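Local structure of extracellular solute-binding protein family 1 (Alicyclobacillus acidocaldarius subsp. acidocaldarius, 4OVJ) at residues D165-V170 with K176-D181; K253-L258 with M271-A276. The protein probably binds a solute outside the cell and hands it to an ABC transporter for import, as other family 1 extracellular solute-binding proteins do. One frame throughout, in Å; residues are numbered along the deposited sequence. Where two conformers were deposited one is given.

Interaction 1: residues D165-V170 with K176-D181; sequences DILEKV and KWAEND
Leu-167 reaches Ala-178 and Glu-179 by turning CG anti to its carbonyl carbon (chi1 -66°), a setting that sends both methyl groups off the helix toward the returning chain. Glu-179 comes to meet it with CG anti to the backbone N (chi1 -172°) and the chain extended beyond, which carries the carboxylate past the leucine tip. The two branches of Leu-167 divide the work. CD2 lies against the methyl group of Ala-178, 3.6 Å from its CB, and also reaches Glu-179 CB at 3.9 Å, whereas CD1 rests beside the carboxylate, 3.6 Å from Glu-179 OE1. That oxygen meets the leucine only by van der Waals contact; its hydrogen bond comes from Trp-163 NE1, one turn before Leu-167 on helix 160-174, so the indole tethers the carboxylate next to the methyl groups.

The methyl group of Ala-178 is the centre of the contact. Its CB sits over the helix surface, 3.4 Å from the backbone Leu-167 O and 4.0 Å from Val-170 CB. Val-170 offers CG1 as well, also 4.0 Å from Ala-178 CB, so one small methyl group is held between side chains three residues apart on the helix. The CA atoms of Leu-167 and Ala-178 are 5.3 Å apart, so the loop comes closest to the helix at this point. Phe-148 of helix 145-149 packs on both Leu-167 and Val-170. All four touching residues are buried, and the contact is essentially apolar. Thr-174 OG1 with Lys-176 N, and His-171 ND1 with Lys-176 O, hold the turn. The C-terminal part of helix 160-174 thus packs on the loop that follows it: in this solute-binding protein fold the chain turns back, crosses the side of the helix that carries Leu-167 and Val-170, then moves off toward strand 256-260.

Interaction 2: residues K253-L258 with M271-A276; sequences KSDAEL and MTRSLA
Arg-273 grips the 253-258 segment with two hydrogen bonds, one to the backbone and one to a carboxylate. Its NH2 donates to Ser-254 O at 2.8 Å in a nearly straight bond (N-H...O 166°), meeting the carbonyl oxygen almost head-on and within the guanidinium plane. NH1 gives the salt bridge, 2.7 Å from Asp-255 OD1, but this bond is more bent. OD1 is approached on its anti side and from out of the carboxylate plane; the two flat groups are turned 72° against each other, so they do not form the coplanar, two-pronged pair. Both acceptors lie at the edge of the guanidinium.

The same nitrogens have further partners: NH1 also pairs with Asp-144 OD2 at the end of strand 128-144, and NH2 with Met-249 O. Two carboxylates and two carbonyls therefore surround the group, which fixes its rotation and probably favours its positive charge. The arginine spans the gap because its chain is extended from CG to NE. An alanine here would remove the whole guanidinium and would probably leave the neighbouring Asp-255 and Asp-144 carboxylates without their shared cation and Ser-254 O without this donor.

Packing across the segments is slight, since they bury only 115 Å² between them. Asp-255 also touches Ala-147 and Phe-148 of helix 145-149, while Leu-275 packs on Ile-142 of strand 128-144. An arginine in the loop before strand 275-278 thus ties down the loop that leads into strand 256-260. Both strands pair antiparallel with strand 128-144, and the salt bridge joins their entrances in the mixed sheet of this periplasmic-binding-protein-like fold.

How the interactions relate
From the N terminus, interaction 1 comes first: it closes a five-residue link that holds the end of helix 160-174 and the turn after it. Interaction 2 follows in series, neither nested nor crossed, and closes a twelve-residue excursion, the end of strand 256-260 and helix 263-269, before the chain reaches strand 275-278. The two centres lie 12 Å apart, and residues 176-181 run directly beside residues 253-258. Probable backbone hydrogen bonds join Asn-180 N to Ala-256 O at 2.9 Å and Asp-255 N to Trp-177 O at 3.0 Å. Helix 160-174 is thereby linked through its trailing loop to strand 256-260, and onward through interaction 2 to the start of strand 275-278.

Interaction 1: residues D165-V170 with K176-D181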
ATOM      1  N   ASP A 165       0.296  -8.480  25.315  1.00 10.18           N
ATOM      2  CA  ASP A 165      -0.485  -9.092  26.405  1.00 11.88           C
ATOM      3  C   ASP A 165      -1.678  -9.882  25.864  1.00 10.35           C
ATOM      4  O   ASP A 165      -1.973 -11.000  26.316  1.00 11.34           O
ATOM      5  CB  ASP A 165      -0.968  -8.012  27.366  1.00 15.09           C
ATOM      6  CG  ASP A 165      -1.229  -8.544  28.753  1.00 24.57           C
ATOM      7  OD1 ASP A 165      -0.249  -8.904  29.444  1.00 37.34           O
ATOM      8  OD2 ASP A 165      -2.411  -8.602  29.153  1.00 36.89           O
ATOM      9  N   ILE A 166      -2.362  -9.305  24.886  1.00  9.29           N
ATOM     10  CA  ILE A 166      -3.490  -9.978  24.245  1.00  8.89           C
ATOM     11  C   ILE A 166      -3.029 -11.266  23.553  1.00  8.84           C
ATOM     12  O   ILE A 166      -3.657 -12.308  23.707  1.00 10.04           O
ATOM     13  CB  ILE A 166      -4.224  -9.044  23.258  1.00  9.51           C
ATOM     14  CG1 ILE A 166      -4.973  -7.949  24.031  1.00 10.02           C
ATOM     15  CG2 ILE A 166      -5.168  -9.844  22.385  1.00  9.95           C
ATOM     16  CD1 ILE A 166      -5.267  -6.694  23.233  1.00 11.20           C
ATOM     17  N   LEU A 167      -1.924 -11.189  22.816  1.00  8.28           N
ATOM     18  CA  LEU A 167      -1.382 -12.358  22.136  1.00  8.35           C
ATOM     19  C   LEU A 167      -1.061 -13.470  23.133  1.00  9.38           C
ATOM     20  O   LEU A 167      -1.374 -14.651  22.896  1.00  9.31           O
ATOM     21  CB  LEU A 167      -0.132 -11.984  21.333  1.00  8.89           C
ATOM     22  CG  LEU A 167      -0.301 -11.043  20.143  1.00  8.75           C
ATOM     23  CD1 LEU A 167       1.062 -10.835  19.497  1.00  9.51           C
ATOM     24  CD2 LEU A 167      -1.287 -11.617  19.140  1.00  9.11           C
ATOM     25  N   GLU A 168      -0.450 -13.103  24.256  1.00  9.75           N
ATOM     26  CA  GLU A 168      -0.159 -14.090  25.300  1.00 11.81           C
ATOM     27  C   GLU A 168      -1.432 -14.773  25.791  1.00 12.33           C
ATOM     28  O   GLU A 168      -1.453 -15.991  25.959  1.00 14.49           O
ATOM     29  CB  GLU A 168       0.621 -13.458  26.451  1.00 15.58           C
ATOM     30  CG  GLU A 168       2.055 -13.106  26.077  1.00 21.55           C
ATOM     31  CD  GLU A 168       2.799 -12.335  27.161  1.00 31.18           C
ATOM     32  OE1 GLU A 168       3.005 -12.880  28.262  1.00 36.91           O
ATOM     33  OE2 GLU A 168       3.200 -11.179  26.901  1.00 41.15           O
ATOM     34  N   LYS A 169      -2.492 -13.995  25.995  0.50 12.48           N
ATOM     35  CA  LYS A 169      -3.770 -14.539  26.464  0.50 13.99           C
ATOM     36  C   LYS A 169      -4.423 -15.460  25.439  0.50 12.34           C
ATOM     37  O   LYS A 169      -4.949 -16.519  25.790  0.50 13.36           O
ATOM     38  CB  LYS A 169      -4.724 -13.409  26.850  0.50 16.56           C
ATOM     39  CG  LYS A 169      -4.255 -12.586  28.040  0.50 21.35           C
ATOM     40  CD  LYS A 169      -4.419 -13.325  29.362  0.50 26.08           C
ATOM     41  CE  LYS A 169      -4.329 -12.364  30.539  0.50 32.36           C
ATOM     42  NZ  LYS A 169      -4.588 -13.032  31.843  0.50 36.30           N
ATOM     43  N   VAL A 170      -4.371 -15.075  24.169  1.00 11.24           N
ATOM     44  CA  VAL A 170      -4.918 -15.912  23.097  1.00 10.92           C
ATOM     45  C   VAL A 170      -4.162 -17.244  23.034  1.00 11.12           C
ATOM     46  O   VAL A 170      -4.765 -18.312  22.982  1.00 11.65           O
ATOM     47  CB  VAL A 170      -4.879 -15.188  21.737  1.00 10.88           C
ATOM     48  CG1 VAL A 170      -5.346 -16.114  20.628  1.00 12.64           C
ATOM     49  CG2 VAL A 170      -5.765 -13.950  21.778  1.00 12.44           C
ATOM     50  N   LYS A 176      -2.253 -22.393  20.229  1.00 15.43           N
ATOM     51  CA  LYS A 176      -1.744 -22.135  18.894  1.00 13.99           C
ATOM     52  C   LYS A 176      -0.982 -20.820  18.926  1.00 12.06           C
ATOM     53  O   LYS A 176      -1.050 -20.074  19.910  1.00 13.30           O
ATOM     54  CB  LYS A 176      -2.898 -22.039  17.899  1.00 15.70           C
ATOM     55  CG  LYS A 176      -3.644 -23.346  17.691  1.00 19.44           C
ATOM     56  CD  LYS A 176      -4.651 -23.208  16.574  1.00 23.22           C
ATOM     57  CE  LYS A 176      -5.495 -24.471  16.413  1.00 28.66           C
ATOM     58  NZ  LYS A 176      -6.687 -24.267  15.529  1.00 32.98           N
ATOM     59  N   TRP A 177      -0.258 -20.525  17.856  1.00 11.03           N
ATOM     60  CA  TRP A 177       0.394 -19.223  17.736  1.00  9.39           C
ATOM     61  C   TRP A 177      -0.686 -18.176  17.591  1.00  9.37           C
ATOM     62  O   TRP A 177      -1.628 -18.373  16.834  1.00  9.44           O
ATOM     63  CB  TRP A 177       1.362 -19.186  16.567  1.00  9.48           C
ATOM     64  CG  TRP A 177       2.466 -20.176  16.722  1.00  9.62           C
ATOM     65  CD1 TRP A 177       3.279 -20.322  17.802  1.00 10.31           C
ATOM     66  CD2 TRP A 177       2.895 -21.156  15.762  1.00 10.14           C
ATOM     67  NE1 TRP A 177       4.182 -21.337  17.588  1.00 11.48           N
ATOM     68  CE2 TRP A 177       3.962 -21.871  16.349  1.00 11.23           C
ATOM     69  CE3 TRP A 177       2.479 -21.503  14.476  1.00 11.29           C
ATOM     70  CZ2 TRP A 177       4.619 -22.912  15.686  1.00 13.22           C
ATOM     71  CZ3 TRP A 177       3.135 -22.545  13.817  1.00 12.21           C
ATOM     72  CH2 TRP A 177       4.185 -23.232  14.424  1.00 13.01           C
ATOM     73  N   ALA A 178      -0.561 -17.078  18.333  1.00  8.33           N
ATOM     74  CA  ALA A 178      -1.579 -16.038  18.302  1.00  8.88           C
ATOM     75  C   ALA A 178      -1.424 -15.130  17.077  1.00  8.93           C
ATOM     76  O   ALA A 178      -2.406 -14.586  16.590  1.00  8.94           O
ATOM     77  CB  ALA A 178      -1.557 -15.211  19.580  1.00  9.08           C
ATOM     78  N   GLU A 179      -0.187 -14.964  16.612  1.00  8.17           N
ATOM     79  CA  GLU A 179       0.103 -14.210  15.393  1.00  7.79           C
ATOM     80  C   GLU A 179       1.333 -14.784  14.729  1.00  7.11           C
ATOM     81  O   GLU A 179       2.143 -15.422  15.378  1.00  7.41           O
ATOM     82  CB  GLU A 179       0.357 -12.728  15.727  1.00  8.83           C
ATOM     83  CG  GLU A 179       0.492 -11.801  14.511  1.00 10.40           C
ATOM     84  CD  GLU A 179       0.880 -10.372  14.879  1.00 11.94           C
ATOM     85  OE1 GLU A 179       0.611  -9.962  16.009  1.00 13.13           O
ATOM     86  OE2 GLU A 179       1.436  -9.640  14.026  1.00 13.55           O
ATOM     87  N   ASN A 180       1.467 -14.536  13.435  1.00  6.93           N
ATOM     88  CA  ASN A 180       2.712 -14.791  12.722  1.00  6.76           C
ATOM     89  C   ASN A 180       3.807 -13.880  13.262  1.00  7.37           C
ATOM     90  O   ASN A 180       3.530 -12.842  13.870  1.00  8.10           O
ATOM     91  CB  ASN A 180       2.533 -14.507  11.240  1.00  7.10           C
ATOM     92  CG  ASN A 180       1.657 -15.515  10.523  1.00  7.99           C
ATOM     93  OD1 ASN A 180       0.990 -16.381  11.117  1.00  9.15           O
ATOM     94  ND2 ASN A 180       1.630 -15.384   9.213  1.00  9.24           N
ATOM     95  N   ASP A 181       5.058 -14.248  13.018  1.00  7.84           N
ATOM     96  CA  ASP A 181       6.177 -13.380  13.345  1.00  8.33           C
ATOM     97  C   ASP A 181       6.307 -12.432  12.158  1.00  9.96           C
ATOM     98  O   ASP A 181       6.923 -12.767  11.148  1.00 12.27           O
ATOM     99  CB  ASP A 181       7.439 -14.210  13.576  1.00  8.41           C
ATOM    100  CG  ASP A 181       8.625 -13.376  14.017  1.00  9.82           C
ATOM    101  OD1 ASP A 181       8.574 -12.129  13.834  1.00 10.73           O
ATOM    102  OD2 ASP A 181       9.611 -13.974  14.536  1.00 10.29           O
TER

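Interaction 2: residues K253-L258 with M271-A276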
ATOM      1  N   LYS A 253      -2.586 -22.748  12.066  0.50 10.81           N
ATOM      2  CA  LYS A 253      -1.634 -22.858  13.159  0.50 10.65           C
ATOM      3  C   LYS A 253      -1.414 -21.516  13.853  0.50 10.37           C
ATOM      4  O   LYS A 253      -0.910 -21.472  14.974  0.50 11.61           O
ATOM      5  CB  LYS A 253      -0.307 -23.403  12.624  0.50 11.32           C
ATOM      6  CG  LYS A 253      -0.421 -24.813  12.054  0.50 13.35           C
ATOM      7  CD  LYS A 253       0.931 -25.359  11.623  0.50 16.46           C
ATOM      8  CE  LYS A 253       0.780 -26.710  10.938  0.50 19.81           C
ATOM      9  NZ  LYS A 253       0.116 -27.695  11.835  0.50 23.16           N
ATOM     10  N   SER A 254      -1.785 -20.430  13.175  1.00  9.78           N
ATOM     11  CA  SER A 254      -1.668 -19.075  13.718  1.00 10.17           C
ATOM     12  C   SER A 254      -3.023 -18.394  13.591  1.00  9.91           C
ATOM     13  O   SER A 254      -3.776 -18.673  12.648  1.00 10.10           O
ATOM     14  CB  SER A 254      -0.643 -18.280  12.938  1.00 12.21           C
ATOM     15  OG  SER A 254      -0.666 -16.912  13.321  1.00 14.42           O
ATOM     16  N   ASP A 255      -3.315 -17.481  14.506  1.00  9.90           N
ATOM     17  CA  ASP A 255      -4.624 -16.843  14.557  1.00  9.16           C
ATOM     18  C   ASP A 255      -4.658 -15.389  14.109  1.00  8.74           C
ATOM     19  O   ASP A 255      -5.711 -14.766  14.158  1.00  9.31           O
ATOM     20  CB  ASP A 255      -5.234 -17.029  15.960  1.00 10.97           C
ATOM     21  CG  ASP A 255      -5.657 -18.486  16.212  1.00 13.92           C
ATOM     22  OD1 ASP A 255      -5.816 -19.234  15.222  1.00 18.44           O
ATOM     23  OD2 ASP A 255      -5.832 -18.891  17.377  1.00 19.06           O
ATOM     24  N   ALA A 256      -3.536 -14.857  13.629  1.00  8.17           N
ATOM     25  CA  ALA A 256      -3.486 -13.462  13.162  1.00  7.60           C
ATOM     26  C   ALA A 256      -2.249 -13.196  12.348  1.00  7.68           C
ATOM     27  O   ALA A 256      -1.245 -13.886  12.482  1.00  7.24           O
ATOM     28  CB  ALA A 256      -3.521 -12.476  14.334  1.00  8.34           C
ATOM     29  N   GLU A 257      -2.315 -12.130  11.565  1.00  7.81           N
ATOM     30  CA  GLU A 257      -1.202 -11.692  10.757  1.00  8.89           C
ATOM     31  C   GLU A 257      -1.317 -10.183  10.523  1.00  8.28           C
ATOM     32  O   GLU A 257      -2.402  -9.681  10.213  1.00  8.56           O
ATOM     33  CB  GLU A 257      -1.272 -12.474   9.446  1.00 13.05           C
ATOM     34  CG  GLU A 257      -0.139 -12.256   8.509  1.00 16.09           C
ATOM     35  CD  GLU A 257      -0.117 -13.292   7.391  1.00 16.37           C
ATOM     36  OE1 GLU A 257      -1.063 -14.138   7.235  1.00 16.09           O
ATOM     37  OE2 GLU A 257       0.884 -13.261   6.685  1.00 20.49           O
ATOM     38  N   LEU A 258      -0.207  -9.476  10.726  1.00  7.97           N
ATOM     39  CA  LEU A 258      -0.068  -8.063  10.418  1.00  9.02           C
ATOM     40  C   LEU A 258       0.447  -7.998   8.994  1.00  9.64           C
ATOM     41  O   LEU A 258       1.582  -8.405   8.726  1.00 11.57           O
ATOM     42  CB  LEU A 258       0.945  -7.408  11.366  1.00 10.54           C
ATOM     43  CG  LEU A 258       1.430  -6.007  10.972  1.00 14.82           C
ATOM     44  CD1 LEU A 258       0.262  -5.049  10.979  1.00 16.19           C
ATOM     45  CD2 LEU A 258       2.542  -5.545  11.903  1.00 18.28           C
HETATM   46  N   MSE A 271     -10.225 -20.309   4.256  1.00 13.62           N
HETATM   47  CA  MSE A 271     -10.631 -20.832   5.559  1.00 13.39           C
HETATM   48  C   MSE A 271     -12.024 -20.435   5.914  1.00 13.21           C
HETATM   49  O   MSE A 271     -12.482 -19.372   5.538  1.00 14.62           O
HETATM   50  CB  MSE A 271      -9.665 -20.358   6.647  1.00 14.68           C
HETATM   51  CG  MSE A 271      -9.660 -18.833   6.843  1.00 14.42           C
HETATM   52 SE   MSE A 271      -8.035 -18.205   7.770  0.70 15.11          SE
HETATM   53  CE  MSE A 271      -6.693 -18.435   6.348  1.00 15.51           C
ATOM     54  N   THR A 272     -12.719 -21.290   6.660  1.00 13.14           N
ATOM     55  CA  THR A 272     -14.099 -20.994   7.023  1.00 13.56           C
ATOM     56  C   THR A 272     -14.223 -20.095   8.256  1.00 13.35           C
ATOM     57  O   THR A 272     -15.254 -19.464   8.453  1.00 14.64           O
ATOM     58  CB  THR A 272     -14.919 -22.272   7.238  1.00 16.54           C
ATOM     59  OG1 THR A 272     -14.135 -23.210   7.960  1.00 18.13           O
ATOM     60  CG2 THR A 272     -15.302 -22.872   5.897  1.00 22.88           C
ATOM     61  N   ARG A 273     -13.193 -20.039   9.088  1.00 11.39           N
ATOM     62  CA  ARG A 273     -13.228 -19.175  10.260  1.00 11.91           C
ATOM     63  C   ARG A 273     -13.286 -17.722   9.841  1.00 12.10           C
ATOM     64  O   ARG A 273     -12.606 -17.301   8.908  1.00 11.94           O
ATOM     65  CB  ARG A 273     -12.022 -19.419  11.162  1.00 12.52           C
ATOM     66  CG  ARG A 273     -10.668 -19.176  10.511  1.00 13.78           C
ATOM     67  CD  ARG A 273      -9.625 -19.613  11.487  1.00 16.13           C
ATOM     68  NE  ARG A 273      -8.284 -19.600  10.932  1.00 17.75           N
ATOM     69  CZ  ARG A 273      -7.178 -19.414  11.644  1.00 15.42           C
ATOM     70  NH1 ARG A 273      -7.242 -19.179  12.939  1.00 16.03           N
ATOM     71  NH2 ARG A 273      -5.995 -19.476  11.055  1.00 15.95           N
ATOM     72  N   SER A 274     -14.132 -16.970  10.527  1.00 12.62           N
ATOM     73  CA  SER A 274     -14.356 -15.574  10.185  1.00 13.15           C
ATOM     74  C   SER A 274     -13.185 -14.707  10.600  1.00 11.82           C
ATOM     75  O   SER A 274     -12.737 -14.743  11.749  1.00 11.67           O
ATOM     76  CB  SER A 274     -15.622 -15.077  10.862  1.00 17.66           C
ATOM     77  OG  SER A 274     -16.721 -15.838  10.419  1.00 25.12           O
ATOM     78  N   LEU A 275     -12.707 -13.914   9.647  1.00 10.95           N
ATOM     79  CA  LEU A 275     -11.616 -12.981   9.889  1.00 10.19           C
ATOM     80  C   LEU A 275     -12.128 -11.555  10.036  1.00 10.23           C
ATOM     81  O   LEU A 275     -13.110 -11.155   9.403  1.00 13.88           O
ATOM     82  CB  LEU A 275     -10.624 -13.035   8.742  1.00 11.16           C
ATOM     83  CG  LEU A 275     -10.032 -14.404   8.441  1.00 12.45           C
ATOM     84  CD1 LEU A 275      -8.982 -14.293   7.334  1.00 14.19           C
ATOM     85  CD2 LEU A 275      -9.438 -15.045   9.690  1.00 14.54           C
ATOM     86  N   ALA A 276     -11.471 -10.812  10.905  1.00  8.25           N
ATOM     87  CA  ALA A 276     -11.775  -9.405  11.124  1.00  8.93           C
ATOM     88  C   ALA A 276     -10.479  -8.611  11.032  1.00  8.59           C
ATOM     89  O   ALA A 276      -9.385  -9.176  10.995  1.00  7.98           O
ATOM     90  CB  ALA A 276     -12.440  -9.203  12.471  1.00 10.62           C
TER